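Local coordinates for SIRV coat protein (Sulfolobus islandicus rudivirus 1 variant YNP, PDB 3F2E) that forms the protein coat of a rod-shaped archaeal virus, probably with other copies assembling around the DNA; this part is its C-terminal four-helix bundle, at residues 13-18 with 31-36. Numbering follows the deposited sequence.
Sequences EQVSAV and IYQGFG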
ATOM      1  N   GLU A  13       0.078  -9.819  -6.661  1.00 16.54           N
ATOM      2  CA  GLU A  13      -1.281 -10.321  -6.903  1.00 15.44           C
ATOM      3  C   GLU A  13      -2.310  -9.592  -6.037  1.00 14.77           C
ATOM      4  O   GLU A  13      -3.422  -9.296  -6.483  1.00 16.47           O
ATOM      5  CB  GLU A  13      -1.357 -11.829  -6.663  1.00 16.24           C
ATOM      6  CG  GLU A  13      -0.578 -12.647  -7.678  1.00 19.35           C
ATOM      7  CD  GLU A  13      -1.031 -12.384  -9.097  1.00 25.82           C
ATOM      8  OE1 GLU A  13      -2.142 -12.828  -9.464  1.00 25.21           O
ATOM      9  OE2 GLU A  13      -0.272 -11.731  -9.846  1.00 31.62           O
ATOM     10  N   GLN A  14      -1.921  -9.295  -4.801  1.00 14.46           N
ATOM     11  CA  GLN A  14      -2.788  -8.588  -3.869  1.00 14.07           C
ATOM     12  C   GLN A  14      -3.053  -7.160  -4.352  1.00 16.13           C
ATOM     13  O   GLN A  14      -4.198  -6.707  -4.392  1.00 14.93           O
ATOM     14  CB  GLN A  14      -2.184  -8.618  -2.462  1.00 15.65           C
ATOM     15  CG  GLN A  14      -2.244 -10.012  -1.838  1.00 16.18           C
ATOM     16  CD  GLN A  14      -1.181 -10.256  -0.787  1.00 20.04           C
ATOM     17  OE1 GLN A  14      -0.543  -9.322  -0.297  1.00 21.16           O
ATOM     18  NE2 GLN A  14      -0.985 -11.529  -0.431  1.00 17.22           N
ATOM     19  N   VAL A  15      -1.996  -6.461  -4.749  1.00 14.45           N
ATOM     20  CA  VAL A  15      -2.170  -5.131  -5.327  1.00 12.90           C
ATOM     21  C   VAL A  15      -3.037  -5.191  -6.589  1.00 15.33           C
ATOM     22  O   VAL A  15      -3.928  -4.359  -6.784  1.00 14.53           O
ATOM     23  CB  VAL A  15      -0.816  -4.458  -5.630  1.00 13.62           C
ATOM     24  CG1 VAL A  15      -1.021  -3.150  -6.403  1.00 13.40           C
ATOM     25  CG2 VAL A  15      -0.056  -4.195  -4.326  1.00 16.91           C
ATOM     26  N   SER A  16      -2.781  -6.176  -7.446  0.62 14.46           N
ATOM     27  CA  SER A  16      -3.554  -6.305  -8.679  0.62 16.13           C
ATOM     28  C   SER A  16      -5.055  -6.479  -8.426  0.62 14.92           C
ATOM     29  O   SER A  16      -5.879  -5.966  -9.187  0.62 13.99           O
ATOM     30  CB  SER A  16      -3.014  -7.446  -9.544  0.62 16.50           C
ATOM     31  OG  SER A  16      -1.780  -7.078 -10.135  0.62 15.85           O
ATOM     32  N   ALA A  17      -5.410  -7.199  -7.366  1.00 14.65           N
ATOM     33  CA  ALA A  17      -6.825  -7.374  -7.015  1.00 15.18           C
ATOM     34  C   ALA A  17      -7.481  -6.020  -6.746  1.00 15.88           C
ATOM     35  O   ALA A  17      -8.597  -5.755  -7.202  1.00 15.55           O
ATOM     36  CB  ALA A  17      -6.988  -8.300  -5.817  1.00 17.77           C
ATOM     37  N   VAL A  18      -6.780  -5.154  -6.014  1.00 14.50           N
ATOM     38  CA  VAL A  18      -7.292  -3.808  -5.751  1.00 12.00           C
ATOM     39  C   VAL A  18      -7.360  -2.965  -7.032  1.00 13.46           C
ATOM     40  O   VAL A  18      -8.344  -2.257  -7.272  1.00 14.20           O
ATOM     41  CB  VAL A  18      -6.459  -3.083  -4.660  1.00 11.67           C
ATOM     42  CG1 VAL A  18      -6.926  -1.644  -4.499  1.00 15.80           C
ATOM     43  CG2 VAL A  18      -6.565  -3.837  -3.333  1.00 14.67           C
ATOM     44  N   ILE A  31       2.711   2.865  -9.709  1.00 18.96           N
ATOM     45  CA  ILE A  31       2.646   3.660  -8.480  1.00 21.93           C
ATOM     46  C   ILE A  31       2.196   2.781  -7.312  1.00 19.41           C
ATOM     47  O   ILE A  31       2.800   2.770  -6.233  1.00 16.52           O
ATOM     48  CB  ILE A  31       1.635   4.824  -8.615  1.00 22.10           C
ATOM     49  CG1 ILE A  31       2.028   5.768  -9.754  1.00 24.97           C
ATOM     50  CG2 ILE A  31       1.512   5.593  -7.304  1.00 23.80           C
ATOM     51  CD1 ILE A  31       0.967   6.822 -10.046  1.00 31.75           C
ATOM     52  N   TYR A  32       1.127   2.030  -7.543  1.00 16.14           N
ATOM     53  CA  TYR A  32       0.516   1.250  -6.478  1.00 14.74           C
ATOM     54  C   TYR A  32       1.284  -0.040  -6.171  1.00 15.91           C
ATOM     55  O   TYR A  32       1.346  -0.468  -5.018  1.00 16.62           O
ATOM     56  CB  TYR A  32      -0.967   0.999  -6.794  1.00 14.37           C
ATOM     57  CG  TYR A  32      -1.705   2.308  -6.994  1.00 12.43           C
ATOM     58  CD1 TYR A  32      -2.080   3.087  -5.900  1.00 15.84           C
ATOM     59  CD2 TYR A  32      -1.978   2.795  -8.270  1.00 15.31           C
ATOM     60  CE1 TYR A  32      -2.723   4.307  -6.072  1.00 16.16           C
ATOM     61  CE2 TYR A  32      -2.629   4.011  -8.452  1.00 15.37           C
ATOM     62  CZ  TYR A  32      -3.002   4.760  -7.346  1.00 16.88           C
ATOM     63  OH  TYR A  32      -3.644   5.974  -7.514  1.00 17.54           O
ATOM     64  N   GLN A  33       1.880  -0.647  -7.195  0.93 14.34           N
ATOM     65  CA  GLN A  33       2.734  -1.809  -6.981  0.91 14.32           C
ATOM     66  C   GLN A  33       3.954  -1.420  -6.140  0.84 12.20           C
ATOM     67  O   GLN A  33       4.356  -2.163  -5.245  1.00 17.16           O
ATOM     68  CB  GLN A  33       3.165  -2.440  -8.309  1.00 18.60           C
ATOM     69  CG  GLN A  33       2.029  -3.119  -9.078  1.00 16.19           C
ATOM     70  CD  GLN A  33       1.556  -4.426  -8.443  0.77 12.96           C
ATOM     71  OE1 GLN A  33       2.024  -4.832  -7.374  0.92 16.82           O
ATOM     72  NE2 GLN A  33       0.618  -5.100  -9.116  1.00 17.67           N
ATOM     73  N   GLY A  34       4.524  -0.251  -6.423  1.00 15.27           N
ATOM     74  CA  GLY A  34       5.664   0.242  -5.659  1.00 17.38           C
ATOM     75  C   GLY A  34       5.320   0.544  -4.209  1.00 16.20           C
ATOM     76  O   GLY A  34       6.032   0.130  -3.284  1.00 16.24           O
ATOM     77  N   PHE A  35       4.226   1.271  -4.008  1.00 14.22           N
ATOM     78  CA  PHE A  35       3.711   1.543  -2.669  1.00 14.09           C
ATOM     79  C   PHE A  35       3.472   0.238  -1.912  1.00 14.79           C
ATOM     80  O   PHE A  35       3.894   0.085  -0.767  1.00 14.09           O
ATOM     81  CB  PHE A  35       2.405   2.345  -2.761  1.00 13.49           C
ATOM     82  CG  PHE A  35       1.702   2.527  -1.442  1.00 14.36           C
ATOM     83  CD1 PHE A  35       2.078   3.537  -0.573  1.00 15.64           C
ATOM     84  CD2 PHE A  35       0.641   1.697  -1.085  1.00 14.15           C
ATOM     85  CE1 PHE A  35       1.417   3.718   0.642  1.00 14.91           C
ATOM     86  CE2 PHE A  35      -0.019   1.869   0.120  1.00 14.27           C
ATOM     87  CZ  PHE A  35       0.367   2.882   0.989  1.00 15.13           C
ATOM     88  N   GLY A  36       2.792  -0.707  -2.557  1.00 14.16           N
ATOM     89  CA  GLY A  36       2.483  -1.977  -1.919  1.00 16.22           C
ATOM     90  C   GLY A  36       3.715  -2.749  -1.470  1.00 16.88           C
ATOM     91  O   GLY A  36       3.744  -3.298  -0.367  1.00 17.68           O
TER
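V15 lies against the side-chain amide of Q33, the two side chains running across one another at a slant. CG1 of V15 sits almost directly above CD of Q33, 3.5 Å from it and about as far from the amide plane, so the methyl meets a face of the amide. CB of V15 is 3.4 Å from OE1 of Q33, and CG2 of V15 also lies close to that oxygen. The CA atoms of V15 and Q33 are 6.1 Å apart, the nearest pair between 13-18 and 31-36. Two torsions make the overlap: the Q33 chain bends about CB-CG (chi2 -72°), turning an amide face to V15, and chi1 of V15 (172°) sets CG1 over it. NE2 of Q33 lies alongside helix 9-22 and hydrogen-bonds to the carbonyl oxygen of A12, three residues before V15, which favours this orientation of the amide. In one of its two conformers, S16 also bonds through OG to A12 O. Both V15 methyls border O of Y32; CG1 also faces CB of Y32 at 4.2 Å, while CG2 is 4.1 Å from CA of G36, where a bare backbone permits a close approach. From Y32 CB the ring leads away from 13-18 toward V73 of helix 71-82, and its hydroxyl bonds to N70 N. The axes of 13-18 and 31-36 come within 9.6 Å, with their directions 136° apart; the segments lie on helices 9-22 and 29-46, the first two of the four-helix bundle. V18 brings helix 9-22 onto A76 of helix 71-82; F35 reaches that helix too and meets Y63 of helix 50-67 edge-to-face, tying helix 29-46 to both later helices.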